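Local coordinates for methionine-R-sulfoxide reductase (Neisseria meningitidis, PDB 3MMH), which reduces the R epimer of free methionine sulfoxide to methionine, using a GAF-type fold to hold the amino acid substrate, at residues 81-87 with 103-107; 112-118 with 132-138; 73-78 with 106-110. One frame throughout, in Å; residues are numbered along the deposited sequence. Where two conformers were deposited one is given.

The three contacts surround one molecule of methionine sulfoxide in a pocket of the GAF domain. Contact 1 (81-87 with 103-107) takes its carboxylate, and contact 2 (112-118 with 132-138) presents acidic side chains to its amino and sulfoxide ends. Contact 3 (73-78 with 106-110) brings a disulfide up to its sulfur. Contacts 1 and 3 share His106 and Ile107, and their centres are about 10 Å apart; the centre of contact 2 lies about 13 Å from that of contact 1 and 12 Å from that of contact 3. Direct packing ties them together: His106 CD2 is 3.2 Å from Glu116 OE1, and Cys85 CB is 3.8 Å from Ile78 CD1.

Contact 1: 81-87 with 103-107. With SME (methionine sulfoxide), chain C.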
loop_
_atom_site.group_PDB
_atom_site.type_symbol
_atom_site.label_atom_id
_atom_site.label_comp_id
_atom_site.label_asym_id
_atom_site.label_seq_id
_atom_site.Cartn_x
_atom_site.Cartn_y
_atom_site.Cartn_z
ATOM N N GLY A 81 -14.780 17.532 -3.467
ATOM C CA GLY A 81 -14.608 18.710 -4.292
ATOM C C GLY A 81 -13.312 19.421 -4.196
ATOM O O GLY A 81 -13.130 20.368 -4.958
ATOM N N ARG A 82 -12.400 19.019 -3.303
ATOM C CA ARG A 82 -11.113 19.689 -3.141
ATOM C C ARG A 82 -10.034 18.835 -3.801
ATOM O O ARG A 82 -10.065 17.582 -3.725
ATOM C CB ARG A 82 -10.839 19.809 -1.662
ATOM C CG ARG A 82 -11.840 20.715 -0.882
ATOM C CD ARG A 82 -11.866 22.154 -1.344
ATOM N NE ARG A 82 -10.534 22.749 -1.515
ATOM C CZ ARG A 82 -9.934 23.421 -0.556
ATOM N NH1 ARG A 82 -10.433 23.540 0.620
ATOM N NH2 ARG A 82 -8.740 23.954 -0.769
ATOM N N GLY A 83 -9.034 19.485 -4.364
ATOM C CA GLY A 83 -7.945 18.803 -5.016
ATOM C C GLY A 83 -8.358 18.174 -6.335
ATOM O O GLY A 83 -9.514 18.110 -6.653
ATOM N N VAL A 84 -7.361 17.659 -7.071
ATOM C CA VAL A 84 -7.691 16.879 -8.270
ATOM C C VAL A 84 -8.612 15.686 -7.862
ATOM O O VAL A 84 -9.493 15.326 -8.606
ATOM C CB VAL A 84 -6.414 16.441 -8.982
ATOM C CG1 VAL A 84 -6.708 15.773 -10.295
ATOM C CG2 VAL A 84 -5.453 17.625 -9.206
ATOM N N CYS A 85 -8.277 15.037 -6.748
ATOM C CA CYS A 85 -9.032 13.872 -6.332
ATOM C C CYS A 85 -10.512 14.199 -6.013
ATOM O O CYS A 85 -11.393 13.521 -6.480
ATOM C CB CYS A 85 -8.391 13.195 -5.174
ATOM S SG CYS A 85 -6.836 12.313 -5.524
ATOM N N GLY A 86 -10.703 15.270 -5.225
ATOM C CA GLY A 86 -12.050 15.658 -4.906
ATOM C C GLY A 86 -12.811 16.201 -6.068
ATOM O O GLY A 86 -14.067 16.092 -6.134
ATOM N N GLN A 87 -12.113 16.858 -7.017
ATOM C CA GLN A 87 -12.711 17.265 -8.281
ATOM C C GLN A 87 -13.148 16.123 -9.153
ATOM O O GLN A 87 -14.250 16.172 -9.751
ATOM C CB GLN A 87 -11.771 18.129 -9.096
ATOM C CG GLN A 87 -11.498 19.476 -8.499
ATOM C CD GLN A 87 -10.258 20.173 -9.034
ATOM O OE1 GLN A 87 -9.628 19.715 -9.990
ATOM N NE2 GLN A 87 -9.910 21.266 -8.388
ATOM N N HIS A 103 -3.119 24.047 -12.331
ATOM C CA HIS A 103 -4.375 23.411 -12.068
ATOM C C HIS A 103 -5.057 24.040 -10.891
ATOM O O HIS A 103 -4.452 24.105 -9.811
ATOM C CB HIS A 103 -4.223 21.911 -11.845
ATOM C CG HIS A 103 -5.515 21.215 -12.036
ATOM N ND1 HIS A 103 -6.032 20.886 -13.284
ATOM C CD2 HIS A 103 -6.326 20.643 -11.118
ATOM C CE1 HIS A 103 -7.170 20.240 -13.093
ATOM N NE2 HIS A 103 -7.368 20.091 -11.798
ATOM N N PRO A 104 -6.355 24.390 -11.050
ATOM C CA PRO A 104 -6.970 25.024 -9.876
ATOM C C PRO A 104 -7.089 24.086 -8.671
ATOM O O PRO A 104 -7.579 22.947 -8.853
ATOM C CB PRO A 104 -8.359 25.452 -10.420
ATOM C CG PRO A 104 -8.222 25.517 -11.914
ATOM C CD PRO A 104 -7.157 24.523 -12.303
ATOM N N ASP A 105 -6.645 24.538 -7.501
ATOM C CA ASP A 105 -6.848 23.836 -6.214
ATOM C C ASP A 105 -6.198 22.419 -6.104
ATOM O O ASP A 105 -6.692 21.593 -5.378
ATOM C CB ASP A 105 -8.332 23.736 -5.859
ATOM C CG ASP A 105 -8.621 23.346 -4.419
ATOM O OD1 ASP A 105 -7.919 23.863 -3.506
ATOM O OD2 ASP A 105 -9.533 22.521 -4.157
ATOM N N HIS A 106 -5.104 22.165 -6.799
ATOM C CA HIS A 106 -4.282 20.983 -6.594
ATOM C C HIS A 106 -3.850 20.916 -5.126
ATOM O O HIS A 106 -3.460 21.943 -4.524
ATOM C CB HIS A 106 -3.075 21.043 -7.553
ATOM C CG HIS A 106 -2.089 19.960 -7.326
ATOM N ND1 HIS A 106 -0.915 20.179 -6.654
ATOM C CD2 HIS A 106 -2.105 18.641 -7.635
ATOM C CE1 HIS A 106 -0.222 19.059 -6.585
ATOM N NE2 HIS A 106 -0.946 18.095 -7.142
ATOM N N ILE A 107 -3.926 19.706 -4.580
ATOM C CA ILE A 107 -3.447 19.475 -3.231
ATOM C C ILE A 107 -2.046 18.825 -3.365
ATOM O O ILE A 107 -1.921 17.676 -3.831
ATOM C CB ILE A 107 -4.437 18.660 -2.415
ATOM C CG1 ILE A 107 -5.772 19.325 -2.263
ATOM C CG2 ILE A 107 -3.801 18.253 -1.077
ATOM C CD1 ILE A 107 -6.798 18.426 -1.636
HETATM N N SME C . -2.709 15.683 -5.619
HETATM C CA SME C . -3.957 15.122 -5.052
HETATM C CB SME C . -3.805 14.679 -3.581
HETATM C CG SME C . -3.259 13.257 -3.369
HETATM S S SME C . -1.523 13.163 -3.543
HETATM O OE SME C . -0.849 13.857 -4.625
HETATM C CE SME C . -1.288 11.447 -3.338
HETATM C C SME C . -5.096 16.085 -5.239
HETATM O O SME C . -6.227 15.708 -4.899
HETATM O OXT SME C . -4.868 17.237 -5.773
HETATM O O HOH W 1 -11.405 22.188 -6.083
#
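Arg82 grips Asp105 side-on, with NE donating to OD2 at 2.8 Å and NH2 donating to OD1, so that each carboxylate oxygen is met on its syn side by one nitrogen of a nearly coplanar guanidinium. The arginine chain bends at chi2 (-61°) and chi3 (-47°), which turns the guanidinium edge-on to the acid, the two side chains crossing at about a right angle. Asp105 OD2 carries more than this salt bridge: the backbone N of Gly83 reaches it at 3.1 Å from the opposite face of the carboxylate, and a water donates to it as well. The same water donates to Gly81 O and accepts from Gln87 NE2, joining the loop, the helix and the aspartate. Gln87 has both ends of its amide engaged, since NE2 also donates to Pro104 O at 2.9 Å while OE1 accepts from His103 NE2 in its carbonyl plane. These bonds fix which way round the amide lies and hold the His103-His106 type II turn against helix 83-91. Val84 CG2 touches both histidines, 3.7 Å from His103 CD2 and at the edge of the His106 ring. At Gly83, CA lies 3.5 Å from Ile107 CG1, a close approach made where there is no side chain. Beyond it three main-chain N-H groups donate to the substrate carboxylate: Val84 N and Ile107 N to OXT of methionine sulfoxide, and Cys85 N to its O at 2.8 Å. Ile107 O accepts from the ligand's amino group. Binding both the carboxylate and the amino group through the main chain is consistent with a pocket for a free amino acid, and the nearby N-terminal end of helix 83-91 may add a favourable electrostatic contribution.

Contact 2: 112-118 with 132-138. With SME (methionine sulfoxide), chain C; ACT (acetate ion), chain M.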
loop_
_atom_site.group_PDB
_atom_site.type_symbol
_atom_site.label_atom_id
_atom_site.label_comp_id
_atom_site.label_asym_id
_atom_site.label_seq_id
_atom_site.Cartn_x
_atom_site.Cartn_y
_atom_site.Cartn_z
ATOM N N LEU A 112 7.028 17.474 -4.590
ATOM C CA LEU A 112 7.837 17.022 -5.755
ATOM C C LEU A 112 6.973 16.652 -6.999
ATOM O O LEU A 112 7.502 16.561 -8.093
ATOM C CB LEU A 112 8.681 15.834 -5.398
ATOM C CG LEU A 112 9.655 16.032 -4.245
ATOM C CD1 LEU A 112 10.380 14.708 -4.035
ATOM C CD2 LEU A 112 10.656 17.101 -4.678
ATOM N N SER A 113 5.666 16.399 -6.813
ATOM C CA SER A 113 4.867 16.016 -7.969
ATOM C C SER A 113 4.572 17.220 -8.878
ATOM O O SER A 113 4.282 18.336 -8.429
ATOM C CB SER A 113 3.612 15.277 -7.544
ATOM O OG SER A 113 2.925 16.097 -6.660
ATOM N N ARG A 114 4.657 16.959 -10.169
ATOM C CA ARG A 114 4.425 17.908 -11.247
ATOM C C ARG A 114 3.260 17.613 -12.180
ATOM O O ARG A 114 2.739 18.547 -12.820
ATOM C CB ARG A 114 5.706 18.158 -12.050
ATOM C CG ARG A 114 6.884 18.693 -11.157
ATOM C CD ARG A 114 8.039 19.266 -11.912
ATOM N NE ARG A 114 7.602 20.539 -12.514
ATOM C CZ ARG A 114 8.359 21.224 -13.377
ATOM N NH1 ARG A 114 9.517 20.730 -13.774
ATOM N NH2 ARG A 114 7.891 22.344 -13.856
ATOM N N SER A 115 2.833 16.376 -12.283
ATOM C CA SER A 115 1.692 16.044 -13.108
ATOM C C SER A 115 0.927 14.906 -12.461
ATOM O O SER A 115 1.478 14.237 -11.576
ATOM C CB SER A 115 2.098 15.707 -14.544
ATOM O OG SER A 115 2.903 14.548 -14.649
ATOM N N GLU A 116 -0.326 14.703 -12.799
ATOM C CA GLU A 116 -1.210 13.787 -12.095
ATOM C C GLU A 116 -2.346 13.324 -12.993
ATOM O O GLU A 116 -2.774 14.044 -13.928
ATOM C CB GLU A 116 -1.784 14.538 -10.887
ATOM C CG GLU A 116 -2.711 13.802 -9.965
ATOM C CD GLU A 116 -3.032 14.480 -8.697
ATOM O OE1 GLU A 116 -2.747 15.645 -8.497
ATOM O OE2 GLU A 116 -3.701 13.862 -7.800
ATOM N N ILE A 117 -2.902 12.187 -12.664
ATOM C CA ILE A 117 -4.187 11.721 -13.241
ATOM C C ILE A 117 -5.011 11.081 -12.115
ATOM O O ILE A 117 -4.437 10.388 -11.273
ATOM C CB ILE A 117 -3.989 10.710 -14.364
ATOM C CG1 ILE A 117 -5.313 10.359 -15.031
ATOM C CG2 ILE A 117 -3.203 9.497 -13.939
ATOM C CD1 ILE A 117 -5.165 9.573 -16.367
ATOM N N VAL A 118 -6.291 11.361 -12.100
ATOM C CA VAL A 118 -7.233 10.755 -11.189
ATOM C C VAL A 118 -8.356 10.102 -11.960
ATOM O O VAL A 118 -8.997 10.782 -12.762
ATOM C CB VAL A 118 -7.776 11.754 -10.167
ATOM C CG1 VAL A 118 -8.768 11.054 -9.218
ATOM C CG2 VAL A 118 -6.619 12.421 -9.400
ATOM N N ASP A 132 -5.338 7.399 -8.073
ATOM C CA ASP A 132 -4.540 8.593 -8.283
ATOM C C ASP A 132 -3.104 8.180 -8.613
ATOM O O ASP A 132 -2.526 7.324 -7.943
ATOM C CB ASP A 132 -4.511 9.438 -6.982
ATOM C CG ASP A 132 -3.703 10.665 -7.122
ATOM O OD1 ASP A 132 -3.893 11.380 -8.057
ATOM O OD2 ASP A 132 -2.955 11.005 -6.212
ATOM N N ALA A 133 -2.532 8.825 -9.613
ATOM C CA ALA A 133 -1.142 8.617 -9.994
ATOM C C ALA A 133 -0.467 9.988 -10.195
ATOM O O ALA A 133 -1.097 10.887 -10.758
ATOM C CB ALA A 133 -0.942 7.759 -11.189
ATOM N N ASP A 134 0.780 10.063 -9.732
ATOM C CA ASP A 134 1.509 11.316 -9.742
ATOM C C ASP A 134 2.924 11.078 -10.278
ATOM O O ASP A 134 3.480 10.004 -10.121
ATOM C CB ASP A 134 1.512 11.983 -8.324
ATOM C CG ASP A 134 0.134 12.160 -7.759
ATOM O OD1 ASP A 134 -0.419 13.252 -7.945
ATOM O OD2 ASP A 134 -0.363 11.169 -7.143
ATOM N N SER A 135 3.473 12.090 -10.922
ATOM C CA SER A 135 4.817 12.036 -11.512
ATOM C C SER A 135 5.590 13.299 -11.140
ATOM O O SER A 135 5.017 14.375 -11.046
ATOM C CB SER A 135 4.704 11.957 -13.005
ATOM O OG SER A 135 6.012 11.925 -13.596
ATOM N N GLU A 136 6.882 13.129 -10.963
ATOM C CA GLU A 136 7.802 14.269 -10.887
ATOM C C GLU A 136 8.063 14.937 -12.215
ATOM O O GLU A 136 8.670 16.013 -12.220
ATOM C CB GLU A 136 9.145 13.811 -10.311
ATOM C CG GLU A 136 9.050 13.439 -8.890
ATOM C CD GLU A 136 10.452 13.297 -8.256
ATOM O OE1 GLU A 136 11.011 14.295 -7.825
ATOM O OE2 GLU A 136 10.913 12.132 -8.145
ATOM N N HIS A 137 7.642 14.349 -13.344
ATOM C CA HIS A 137 7.850 14.914 -14.702
ATOM C C HIS A 137 6.585 15.692 -15.070
ATOM O O HIS A 137 5.486 15.313 -14.615
ATOM C CB HIS A 137 8.085 13.790 -15.732
ATOM C CG HIS A 137 9.159 12.854 -15.328
ATOM N ND1 HIS A 137 10.343 13.275 -14.766
ATOM C CD2 HIS A 137 9.203 11.505 -15.341
ATOM C CE1 HIS A 137 11.098 12.220 -14.496
ATOM N NE2 HIS A 137 10.413 11.134 -14.801
ATOM N N LEU A 138 6.704 16.754 -15.866
ATOM C CA LEU A 138 5.540 17.410 -16.461
ATOM C C LEU A 138 4.905 16.477 -17.491
ATOM O O LEU A 138 5.582 15.777 -18.181
ATOM C CB LEU A 138 5.956 18.698 -17.146
ATOM C CG LEU A 138 6.268 19.850 -16.246
ATOM C CD1 LEU A 138 7.047 20.928 -16.979
ATOM C CD2 LEU A 138 5.047 20.430 -15.593
HETATM N N SME C . -2.709 15.683 -5.619
HETATM C CA SME C . -3.957 15.122 -5.052
HETATM C CB SME C . -3.805 14.679 -3.581
HETATM C CG SME C . -3.259 13.257 -3.369
HETATM S S SME C . -1.523 13.163 -3.543
HETATM O OE SME C . -0.849 13.857 -4.625
HETATM C CE SME C . -1.288 11.447 -3.338
HETATM C C SME C . -5.096 16.085 -5.239
HETATM O O SME C . -6.227 15.708 -4.899
HETATM O OXT SME C . -4.868 17.237 -5.773
HETATM C C ACT M . 8.032 9.701 -12.053
HETATM O O ACT M . 8.257 10.658 -11.252
HETATM O OXT ACT M . 6.989 9.590 -12.759
HETATM C CH3 ACT M . 9.180 8.741 -12.233
HETATM O O HOH W 2 10.095 16.910 -8.900
HETATM O O HOH W 3 0.252 15.745 -6.995
#
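Arg114 lays one face of its guanidinium over Leu138, with CG of the leucine above the centre of the plane and CD1 3.5 Å from NH2, at the open end of the beta hairpin formed by strands 115-123 and 126-135 of the GAF sheet. The strands run antiparallel, 4.8 Å apart at the closest approach of their axes, and Ile117 and Ala133 form a hydrogen-bonded pair through both backbone N-H groups. Nearer the end, Arg114 N and Ser115 N both donate to Ser135 O, a classic beta bulge. Ser135 OG accepts from His137 N in an ST turn and also donates to a bound acetate. Across from it, Ser115 OG sits between its own backbone N and carbonyl carbon (chi1 64°), from where it donates to His137 O at 2.7 Å.

The other face of the hairpin carries Glu116, Asp132 and Asp134, all part of the methionine sulfoxide pocket. Glu116 stands off the strand on this face, its chain extended beyond a CG that is anti to the backbone N (chi1 -179°), which brings OE2 to 2.5 Å from Asp132 OD1, with the two carboxylate planes 54° apart. In one of the two conformers of Asp134, its OD2 lies 2.8 Å from Asp132 OD2. The substrate's amino group donates to Glu116 OE1 at 2.9 Å and, weakly, to OE2. Trp51 of strand 51-58 packs against both aspartates, while Val84 of helix 83-91 touches Glu116. Between the acids and the sulfoxide lies a water whose protons cannot serve every acceptor nearby: bonded to Ser113 OG in one conformer of that serine, it is 2.8 Å from Asp134 OD1 and 3.2 Å from OE of the ligand.

Contact 3: 73-78 with 106-110; sequences LACTRI and HIACS. With SME (methionine sulfoxide), chain C.
The disulfide at the substrate pocket, probably its redox centre, joins Cys75, in the loop before strand 77-79, to Cys109, in the loop leading to strand 115-123. In one of two conformers of Cys75, its SG is bonded to Cys109 SG at 2.1 Å, with a chi3 of -117°. In both cysteines the sulfur is anti to the carbonyl carbon (chi1 -51° and -52°), which brings the two SG atoms together between the loops. Cys109 SG also lies 3.6 Å from the sulfur of methionine sulfoxide. Around the bridge the packing is apolar: Ala74 CB approaches Cys109 CB, and Ile107 CG2 rests 4.1 Å from Cys75 SG. Beside the ligand's CB, which Ile78 CD1 meets at 3.7 Å, Ile78 and Ile107 run antiparallel past one another, CG2 of the former 3.7 Å from CD1 of the latter. The second subunit borders this loop, where its Asn38 donates to Ala74 O and its Glu29 pairs with Arg77. The disulfide represents an oxidised enzyme, in which Cys109 could not attack; its closeness to the substrate sulfur is nonetheless consistent with Cys109 attacking the sulfoxide after reduction and Cys75 resolving the intermediate.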
loop_
_atom_site.group_PDB
_atom_site.type_symbol
_atom_site.label_atom_id
_atom_site.label_comp_id
_atom_site.label_asym_id
_atom_site.label_seq_id
_atom_site.Cartn_x
_atom_site.Cartn_y
_atom_site.Cartn_z
ATOM N N LEU A 73 4.859 9.393 1.594
ATOM C CA LEU A 73 3.636 9.319 2.507
ATOM C C LEU A 73 2.826 10.443 1.898
ATOM O O LEU A 73 3.287 11.349 1.200
ATOM C CB LEU A 73 4.013 9.610 3.960
ATOM C CG LEU A 73 4.598 10.998 4.224
ATOM C CD1 LEU A 73 3.486 12.004 4.477
ATOM C CD2 LEU A 73 5.576 10.965 5.387
ATOM N N ALA A 74 1.543 10.355 2.200
ATOM C CA ALA A 74 0.516 11.173 1.612
ATOM C C ALA A 74 -0.481 11.652 2.609
ATOM O O ALA A 74 -0.593 11.149 3.736
ATOM C CB ALA A 74 -0.261 10.389 0.470
ATOM N N CYS A 75 -1.240 12.661 2.240
ATOM C CA CYS A 75 -2.423 13.158 2.977
ATOM C C CYS A 75 -3.375 12.055 3.221
ATOM O O CYS A 75 -3.671 11.313 2.284
ATOM C CB CYS A 75 -3.194 14.250 2.202
ATOM S SG CYS A 75 -2.168 15.654 1.572
ATOM N N THR A 76 -3.969 11.917 4.403
ATOM C CA THR A 76 -4.913 10.852 4.653
ATOM C C THR A 76 -6.335 11.127 4.245
ATOM O O THR A 76 -7.060 10.189 4.048
ATOM C CB THR A 76 -4.847 10.270 6.058
ATOM O OG1 THR A 76 -5.297 11.282 6.958
ATOM C CG2 THR A 76 -3.418 9.785 6.415
ATOM N N ARG A 77 -6.679 12.389 4.117
ATOM C CA ARG A 77 -8.030 12.840 3.888
ATOM C C ARG A 77 -8.129 13.942 2.883
ATOM O O ARG A 77 -7.446 14.874 2.981
ATOM C CB ARG A 77 -8.724 13.246 5.202
ATOM C CG ARG A 77 -9.056 12.019 6.035
ATOM C CD ARG A 77 -9.693 12.218 7.343
ATOM N NE ARG A 77 -9.906 10.885 7.927
ATOM C CZ ARG A 77 -10.998 10.127 7.915
ATOM N NH1 ARG A 77 -12.110 10.530 7.341
ATOM N NH2 ARG A 77 -10.966 8.955 8.529
ATOM N N ILE A 78 -9.012 13.801 1.911
ATOM C CA ILE A 78 -9.276 14.832 0.889
ATOM C C ILE A 78 -10.806 15.096 0.898
ATOM O O ILE A 78 -11.585 14.215 0.582
ATOM C CB ILE A 78 -8.767 14.400 -0.509
ATOM C CG1 ILE A 78 -7.244 14.143 -0.476
ATOM C CG2 ILE A 78 -9.057 15.511 -1.529
ATOM C CD1 ILE A 78 -6.737 13.526 -1.717
ATOM N N HIS A 106 -5.104 22.165 -6.799
ATOM C CA HIS A 106 -4.282 20.983 -6.594
ATOM C C HIS A 106 -3.850 20.916 -5.126
ATOM O O HIS A 106 -3.460 21.943 -4.524
ATOM C CB HIS A 106 -3.075 21.043 -7.553
ATOM C CG HIS A 106 -2.089 19.960 -7.326
ATOM N ND1 HIS A 106 -0.915 20.179 -6.654
ATOM C CD2 HIS A 106 -2.105 18.641 -7.635
ATOM C CE1 HIS A 106 -0.222 19.059 -6.585
ATOM N NE2 HIS A 106 -0.946 18.095 -7.142
ATOM N N ILE A 107 -3.926 19.706 -4.580
ATOM C CA ILE A 107 -3.447 19.475 -3.231
ATOM C C ILE A 107 -2.046 18.825 -3.365
ATOM O O ILE A 107 -1.921 17.676 -3.831
ATOM C CB ILE A 107 -4.437 18.660 -2.415
ATOM C CG1 ILE A 107 -5.772 19.325 -2.263
ATOM C CG2 ILE A 107 -3.801 18.253 -1.077
ATOM C CD1 ILE A 107 -6.798 18.426 -1.636
ATOM N N ALA A 108 -1.041 19.527 -2.858
ATOM C CA ALA A 108 0.331 19.099 -2.947
ATOM C C ALA A 108 0.770 18.261 -1.713
ATOM O O ALA A 108 1.531 18.740 -0.884
ATOM C CB ALA A 108 1.313 20.317 -3.251
ATOM N N CYS A 109 0.407 16.989 -1.602
ATOM C CA CYS A 109 0.816 16.147 -0.436
ATOM C C CYS A 109 2.315 15.954 -0.498
ATOM O O CYS A 109 2.933 15.756 0.533
ATOM C CB CYS A 109 0.066 14.784 -0.327
ATOM S SG CYS A 109 -1.696 14.954 -0.373
ATOM N N SER A 110 2.879 15.928 -1.697
ATOM C CA SER A 110 4.316 16.068 -1.862
ATOM C C SER A 110 4.610 17.273 -2.639
ATOM O O SER A 110 3.937 17.533 -3.647
ATOM C CB SER A 110 4.865 14.849 -2.571
ATOM O OG SER A 110 6.205 15.028 -2.930
HETATM N N SME C . -2.709 15.683 -5.619
HETATM C CA SME C . -3.957 15.122 -5.052
HETATM C CB SME C . -3.805 14.679 -3.581
HETATM C CG SME C . -3.259 13.257 -3.369
HETATM S S SME C . -1.523 13.163 -3.543
HETATM O OE SME C . -0.849 13.857 -4.625
HETATM C CE SME C . -1.288 11.447 -3.338
HETATM C C SME C . -5.096 16.085 -5.239
HETATM O O SME C . -6.227 15.708 -4.899
HETATM O OXT SME C . -4.868 17.237 -5.773
#